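Local structure of peptidoglycan-N-acetylmuramic acid deacetylase PdaA (Bacillus subtilis, 1NY1) at residues F49-E54 with G78-D83; F103-L108 with R140-V145. The protein deacetylates N-acetylmuramic acid residues of peptidoglycan, leading to the muramic delta-lactam of the spore cortex, and is required for germination. One frame throughout, in Å; residues are numbered along the deposited sequence.

How the interactions relate
Both interactions belong to one NodB homology domain and follow in series along the chain: the segments of interaction 1 (49-54 and 78-83) come first, those of interaction 2 (103-108 and 140-145) after them, with centres about 13 Å apart. Strand 44-51 runs into the first contact, and the loop after strand 97-100 of the same parallel sheet supplies one half of the second. The two meet directly in the salt bridge of Asp50 OD1 to Arg140 NH1, 2.9 Å long, and in the packing of Phe103 CD2 against Gly78 CA. The side chains of Asp50, the probable proton acceptor, and the metal-binding His105 are about 6 Å apart at their nearest atoms, consistent with a shared active site.

Interaction 1 (F49-E54 with G78-D83); sequences FDNGYE and GHFVKD
A CH-pi contact, Asn51 over Phe80, seats the end of strand 44-51 and the loop after it on the short helix 78-83. Asn51 CB stands 3.7 Å from the centroid of the Phe80 ring and only 4° off its normal, almost exactly over the centre of one face. Phe80 reaches it with CG anti to the backbone N (chi1 -173°), which carries the ring away from its helix and against the chain as it leaves the strand. The ring's rim is occupied as well: Glu54 OE1 lies in its plane, 3.7 Å from Phe80 CE1, the carboxylate and ring planes being 62° apart. An electronegative oxygen suits the positively polarised hydrogens of an aromatic edge, although the main partner of OE1 is Thr58 OG1. With an alanine in place of Phe80, Asn51 CB would probably lose the flat ring face it rests on, leaving a gap between strand end and helix. Gly52 O lies in the imidazole plane of His79, 3.2 Å from His79 CD2. Beside this, the backbone of Glu54 is tied to the helix through water 1, which accepts from Glu54 N at 2.8 Å and donates to Asp83 OD2 at 2.6 Å. Asp83 CB lies over one face of the His79 ring, toward its rim; the two residues, one helical turn apart, both approach water 1, His79 NE2 only weakly. The strand carries Asp50, the probable catalytic proton acceptor, just ahead of Asn51. Beyond the contact, Asn51 pairs through its backbone with Phe75 and Thr77 and packs its side chain on strand 73-76, while Phe80 continues onto Leu87, Ile88 and Met91 of helix 85-93.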
loop_
_atom_site.group_PDB
_atom_site.type_symbol
_atom_site.label_atom_id
_atom_site.label_comp_id
_atom_site.label_asym_id
_atom_site.label_seq_id
_atom_site.Cartn_x
_atom_site.Cartn_y
_atom_site.Cartn_z
ATOM N N PHE A 49 -0.966 2.464 2.483
ATOM C CA PHE A 49 -1.361 1.927 3.776
ATOM C C PHE A 49 -2.159 0.635 3.601
ATOM O O PHE A 49 -2.822 0.447 2.588
ATOM C CB PHE A 49 -2.244 2.938 4.524
ATOM C CG PHE A 49 -1.615 4.294 4.712
ATOM C CD1 PHE A 49 -1.554 5.210 3.664
ATOM C CD2 PHE A 49 -1.101 4.661 5.954
ATOM C CE1 PHE A 49 -0.989 6.478 3.857
ATOM C CE2 PHE A 49 -0.536 5.919 6.157
ATOM C CZ PHE A 49 -0.481 6.828 5.106
ATOM N N ASP A 50 -2.066 -0.258 4.582
ATOM C CA ASP A 50 -2.832 -1.502 4.578
ATOM C C ASP A 50 -3.794 -1.317 5.751
ATOM O O ASP A 50 -3.363 -1.021 6.867
ATOM C CB ASP A 50 -1.930 -2.724 4.826
ATOM C CG ASP A 50 -1.256 -3.238 3.562
ATOM O OD1 ASP A 50 -1.366 -2.586 2.502
ATOM O OD2 ASP A 50 -0.607 -4.312 3.630
ATOM N N ASN A 51 -5.091 -1.474 5.497
ATOM C CA ASN A 51 -6.106 -1.293 6.531
ATOM C C ASN A 51 -7.025 -2.497 6.656
ATOM O O ASN A 51 -7.920 -2.680 5.835
ATOM C CB ASN A 51 -6.943 -0.048 6.223
ATOM C CG ASN A 51 -6.110 1.223 6.224
ATOM O OD1 ASN A 51 -5.888 1.837 7.270
ATOM N ND2 ASN A 51 -5.620 1.604 5.050
ATOM N N GLY A 52 -6.804 -3.305 7.692
ATOM C CA GLY A 52 -7.619 -4.489 7.914
ATOM C C GLY A 52 -8.646 -4.276 9.011
ATOM O O GLY A 52 -9.686 -4.927 9.025
ATOM N N TYR A 53 -8.338 -3.378 9.944
ATOM C CA TYR A 53 -9.239 -3.038 11.042
ATOM C C TYR A 53 -8.847 -1.674 11.591
ATOM O O TYR A 53 -7.783 -1.145 11.262
ATOM C CB TYR A 53 -9.191 -4.085 12.164
ATOM C CG TYR A 53 -7.841 -4.217 12.823
ATOM C CD1 TYR A 53 -6.839 -4.993 12.245
ATOM C CD2 TYR A 53 -7.552 -3.537 14.003
ATOM C CE1 TYR A 53 -5.580 -5.088 12.826
ATOM C CE2 TYR A 53 -6.296 -3.623 14.593
ATOM C CZ TYR A 53 -5.317 -4.400 13.997
ATOM O OH TYR A 53 -4.073 -4.488 14.567
ATOM N N GLU A 54 -9.697 -1.112 12.440
ATOM C CA GLU A 54 -9.446 0.212 13.001
ATOM C C GLU A 54 -9.106 0.157 14.490
ATOM O O GLU A 54 -9.725 -0.587 15.248
ATOM C CB GLU A 54 -10.685 1.087 12.758
ATOM C CG GLU A 54 -10.609 2.528 13.255
ATOM C CD GLU A 54 -9.468 3.325 12.631
ATOM O OE1 GLU A 54 -8.937 2.912 11.577
ATOM O OE2 GLU A 54 -9.116 4.381 13.194
ATOM N N GLY A 78 -12.455 -6.306 3.212
ATOM C CA GLY A 78 -13.897 -6.257 3.339
ATOM C C GLY A 78 -14.322 -5.817 4.730
ATOM O O GLY A 78 -15.206 -4.973 4.883
ATOM N N HIS A 79 -13.684 -6.375 5.753
ATOM C CA HIS A 79 -14.025 -6.025 7.126
ATOM C C HIS A 79 -13.865 -4.540 7.422
ATOM O O HIS A 79 -14.731 -3.931 8.048
ATOM C CB HIS A 79 -13.171 -6.809 8.121
ATOM C CG HIS A 79 -13.355 -6.359 9.538
ATOM N ND1 HIS A 79 -14.513 -6.594 10.250
ATOM C CD2 HIS A 79 -12.559 -5.622 10.349
ATOM C CE1 HIS A 79 -14.423 -6.019 11.436
ATOM N NE2 HIS A 79 -13.248 -5.422 11.522
ATOM N N PHE A 80 -12.746 -3.966 6.992
ATOM C CA PHE A 80 -12.493 -2.554 7.235
ATOM C C PHE A 80 -13.582 -1.689 6.610
ATOM O O PHE A 80 -14.101 -0.766 7.243
ATOM C CB PHE A 80 -11.136 -2.140 6.663
ATOM C CG PHE A 80 -10.745 -0.738 7.017
ATOM C CD1 PHE A 80 -10.217 -0.448 8.271
ATOM C CD2 PHE A 80 -10.961 0.303 6.124
ATOM C CE1 PHE A 80 -9.910 0.863 8.632
ATOM C CE2 PHE A 80 -10.660 1.618 6.472
ATOM C CZ PHE A 80 -10.135 1.898 7.731
ATOM N N VAL A 81 -13.919 -1.988 5.360
ATOM C CA VAL A 81 -14.944 -1.235 4.649
ATOM C C VAL A 81 -16.294 -1.333 5.356
ATOM O O VAL A 81 -16.964 -0.326 5.568
ATOM C CB VAL A 81 -15.084 -1.735 3.188
ATOM C CG1 VAL A 81 -16.237 -1.020 2.498
ATOM C CG2 VAL A 81 -13.790 -1.477 2.427
ATOM N N LYS A 82 -16.684 -2.545 5.728
ATOM C CA LYS A 82 -17.954 -2.765 6.407
ATOM C C LYS A 82 -17.968 -2.156 7.813
ATOM O O LYS A 82 -18.994 -1.654 8.272
ATOM C CB LYS A 82 -18.241 -4.265 6.503
ATOM C CG LYS A 82 -18.228 -5.002 5.160
ATOM C CD LYS A 82 -19.558 -4.910 4.427
ATOM C CE LYS A 82 -20.617 -5.792 5.090
ATOM N NZ LYS A 82 -21.931 -5.716 4.384
ATOM N N ASP A 83 -16.830 -2.191 8.496
ATOM C CA ASP A 83 -16.757 -1.664 9.854
ATOM C C ASP A 83 -16.545 -0.152 9.946
ATOM O O ASP A 83 -16.999 0.485 10.901
ATOM C CB ASP A 83 -15.643 -2.389 10.623
ATOM C CG ASP A 83 -15.621 -2.029 12.090
ATOM O OD1 ASP A 83 -16.650 -2.245 12.768
ATOM O OD2 ASP A 83 -14.575 -1.532 12.570
HETATM O O HOH W 1 -12.160 -2.445 12.721
#

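Interaction 2 (F103-L108 with R140-V145); sequences FHHPDL and RPPRGV
His105 NE2 and Arg143 N share water 2: the oxygen lies 2.7 Å from NE2, in the plane of the imidazole, and accepts from Arg143 N at 2.6 Å. The same histidine is packed against Pro142. Pro142 CB sits 3.5 Å from the ring centroid and 2° off its normal, a nearly ideal CH-pi contact. Proline suits the place because its slightly polarised C-H bonds meet the pi cloud while its closed ring has little freedom to move off it. His105 CG is anti to the backbone N (chi1 -164°), which sets the imidazole face against Pro142, with NE2 near Arg143 N. His105 belongs to the binding site for a divalent metal cation, and with His101 it contributes the histidine pair of the metal site characteristic of polysaccharide deacetylases; the two rings lie edge to face. Segment 140-145, with its Arg-Pro-Pro run, probably forms one wall of that site, as in other family members; the guanidinium of Arg140 at its start is also held by Thr48 OG1 and by the carbonyls of Val162 and Phe163. The wall is bent back on itself by two backbone bonds, Gly144 N to Pro141 O and Val145 N to Pro142 O. Gly144 takes a positive phi that glycine adopts readily. Farther along the loop, the pyrrolidine of Pro142 is approached at about a right angle by Leu108, a buried branched side chain whose CD1 reaches Pro142 CD at 3.8 Å. Water 3 joins the backbones at this end, accepting from Leu108 N at 2.9 Å and lying 2.6 Å from Val145 O. At Val145 the Asp107 carboxylate passes obliquely, Asp107 OD2 3.7 Å from Val145 CG1, while Asp107 OD1 is hydrogen-bonded to Thr109 OG1.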
loop_
_atom_site.group_PDB
_atom_site.type_symbol
_atom_site.label_atom_id
_atom_site.label_comp_id
_atom_site.label_asym_id
_atom_site.label_seq_id
_atom_site.Cartn_x
_atom_site.Cartn_y
_atom_site.Cartn_z
ATOM N N PHE A 103 -11.541 -9.096 0.132
ATOM C CA PHE A 103 -12.595 -9.060 1.124
ATOM C C PHE A 103 -12.284 -9.777 2.429
ATOM O O PHE A 103 -12.403 -9.183 3.500
ATOM C CB PHE A 103 -13.891 -9.608 0.534
ATOM C CG PHE A 103 -15.109 -9.144 1.261
ATOM C CD1 PHE A 103 -15.526 -9.778 2.427
ATOM C CD2 PHE A 103 -15.802 -8.020 0.820
ATOM C CE1 PHE A 103 -16.614 -9.296 3.145
ATOM C CE2 PHE A 103 -16.889 -7.530 1.527
ATOM C CZ PHE A 103 -17.300 -8.166 2.694
ATOM N N HIS A 104 -11.890 -11.044 2.343
ATOM C CA HIS A 104 -11.587 -11.830 3.536
ATOM C C HIS A 104 -10.097 -11.945 3.834
ATOM O O HIS A 104 -9.693 -12.678 4.736
ATOM C CB HIS A 104 -12.189 -13.230 3.408
ATOM C CG HIS A 104 -13.677 -13.235 3.266
ATOM N ND1 HIS A 104 -14.311 -13.458 2.063
ATOM C CD2 HIS A 104 -14.659 -13.029 4.176
ATOM C CE1 HIS A 104 -15.619 -13.391 2.237
ATOM N NE2 HIS A 104 -15.856 -13.131 3.510
ATOM N N HIS A 105 -9.286 -11.217 3.073
ATOM C CA HIS A 105 -7.840 -11.220 3.253
ATOM C C HIS A 105 -7.277 -12.646 3.323
ATOM O O HIS A 105 -6.477 -12.969 4.204
ATOM C CB HIS A 105 -7.489 -10.437 4.528
ATOM C CG HIS A 105 -6.046 -10.049 4.627
ATOM N ND1 HIS A 105 -5.105 -10.826 5.267
ATOM C CD2 HIS A 105 -5.380 -8.967 4.156
ATOM C CE1 HIS A 105 -3.924 -10.241 5.188
ATOM N NE2 HIS A 105 -4.063 -9.110 4.518
ATOM N N PRO A 106 -7.682 -13.518 2.383
ATOM C CA PRO A 106 -7.191 -14.896 2.384
ATOM C C PRO A 106 -5.904 -15.043 1.579
ATOM O O PRO A 106 -5.408 -14.079 0.994
ATOM C CB PRO A 106 -8.336 -15.649 1.738
ATOM C CG PRO A 106 -8.717 -14.701 0.634
ATOM C CD PRO A 106 -8.688 -13.330 1.318
ATOM N N ASP A 107 -5.368 -16.261 1.567
ATOM C CA ASP A 107 -4.165 -16.576 0.808
ATOM C C ASP A 107 -4.702 -16.823 -0.598
ATOM O O ASP A 107 -5.308 -17.860 -0.855
ATOM C CB ASP A 107 -3.517 -17.856 1.349
ATOM C CG ASP A 107 -2.222 -18.200 0.644
ATOM O OD1 ASP A 107 -2.162 -18.099 -0.604
ATOM O OD2 ASP A 107 -1.258 -18.592 1.338
ATOM N N LEU A 108 -4.492 -15.871 -1.501
ATOM C CA LEU A 108 -4.992 -16.004 -2.862
ATOM C C LEU A 108 -4.503 -17.228 -3.618
ATOM O O LEU A 108 -5.185 -17.699 -4.522
ATOM C CB LEU A 108 -4.653 -14.753 -3.673
ATOM C CG LEU A 108 -5.280 -13.457 -3.159
ATOM C CD1 LEU A 108 -4.811 -12.289 -4.014
ATOM C CD2 LEU A 108 -6.792 -13.583 -3.188
ATOM N N ARG A 140 -3.089 -5.470 -3.445
ATOM C CA ARG A 140 -1.955 -5.819 -2.619
ATOM C C ARG A 140 -2.336 -7.178 -2.057
ATOM O O ARG A 140 -3.302 -7.302 -1.304
ATOM C CB ARG A 140 -1.736 -4.812 -1.499
ATOM C CG ARG A 140 -0.534 -5.186 -0.651
ATOM C CD ARG A 140 0.006 -4.003 0.105
ATOM N NE ARG A 140 0.785 -3.105 -0.741
ATOM C CZ ARG A 140 1.052 -1.846 -0.411
ATOM N NH1 ARG A 140 0.588 -1.359 0.734
ATOM N NH2 ARG A 140 1.794 -1.088 -1.205
ATOM N N PRO A 141 -1.605 -8.228 -2.453
ATOM C CA PRO A 141 -1.901 -9.577 -1.970
ATOM C C PRO A 141 -1.917 -9.698 -0.451
ATOM O O PRO A 141 -1.020 -9.203 0.235
ATOM C CB PRO A 141 -0.796 -10.412 -2.602
ATOM C CG PRO A 141 -0.577 -9.723 -3.907
ATOM C CD PRO A 141 -0.568 -8.262 -3.499
ATOM N N PRO A 142 -2.946 -10.354 0.098
ATOM C CA PRO A 142 -3.017 -10.513 1.552
ATOM C C PRO A 142 -1.723 -11.127 2.097
ATOM O O PRO A 142 -1.244 -12.139 1.584
ATOM C CB PRO A 142 -4.217 -11.437 1.733
ATOM C CG PRO A 142 -5.114 -11.041 0.598
ATOM C CD PRO A 142 -4.143 -10.913 -0.557
ATOM N N ARG A 143 -1.159 -10.495 3.123
ATOM C CA ARG A 143 0.068 -10.960 3.764
ATOM C C ARG A 143 1.260 -11.022 2.806
ATOM O O ARG A 143 2.265 -11.686 3.079
ATOM C CB ARG A 143 -0.174 -12.334 4.402
ATOM C CG ARG A 143 0.694 -12.629 5.619
ATOM C CD ARG A 143 0.210 -13.880 6.348
ATOM N NE ARG A 143 1.013 -14.201 7.529
ATOM C CZ ARG A 143 1.084 -13.446 8.624
ATOM N NH1 ARG A 143 0.401 -12.311 8.697
ATOM N NH2 ARG A 143 1.831 -13.835 9.649
ATOM N N GLY A 144 1.145 -10.317 1.684
ATOM C CA GLY A 144 2.215 -10.293 0.705
ATOM C C GLY A 144 2.459 -11.630 0.034
ATOM O O GLY A 144 3.507 -11.840 -0.575
ATOM N N VAL A 145 1.496 -12.539 0.138
ATOM C CA VAL A 145 1.647 -13.852 -0.475
ATOM C C VAL A 145 1.020 -13.894 -1.860
ATOM O O VAL A 145 -0.144 -13.539 -2.039
ATOM C CB VAL A 145 1.011 -14.959 0.391
ATOM C CG1 VAL A 145 1.129 -16.300 -0.314
ATOM C CG2 VAL A 145 1.697 -15.014 1.741
HETATM O O HOH W 2 -1.476 -8.326 4.427
HETATM O O HOH W 3 -2.576 -13.721 -1.006
#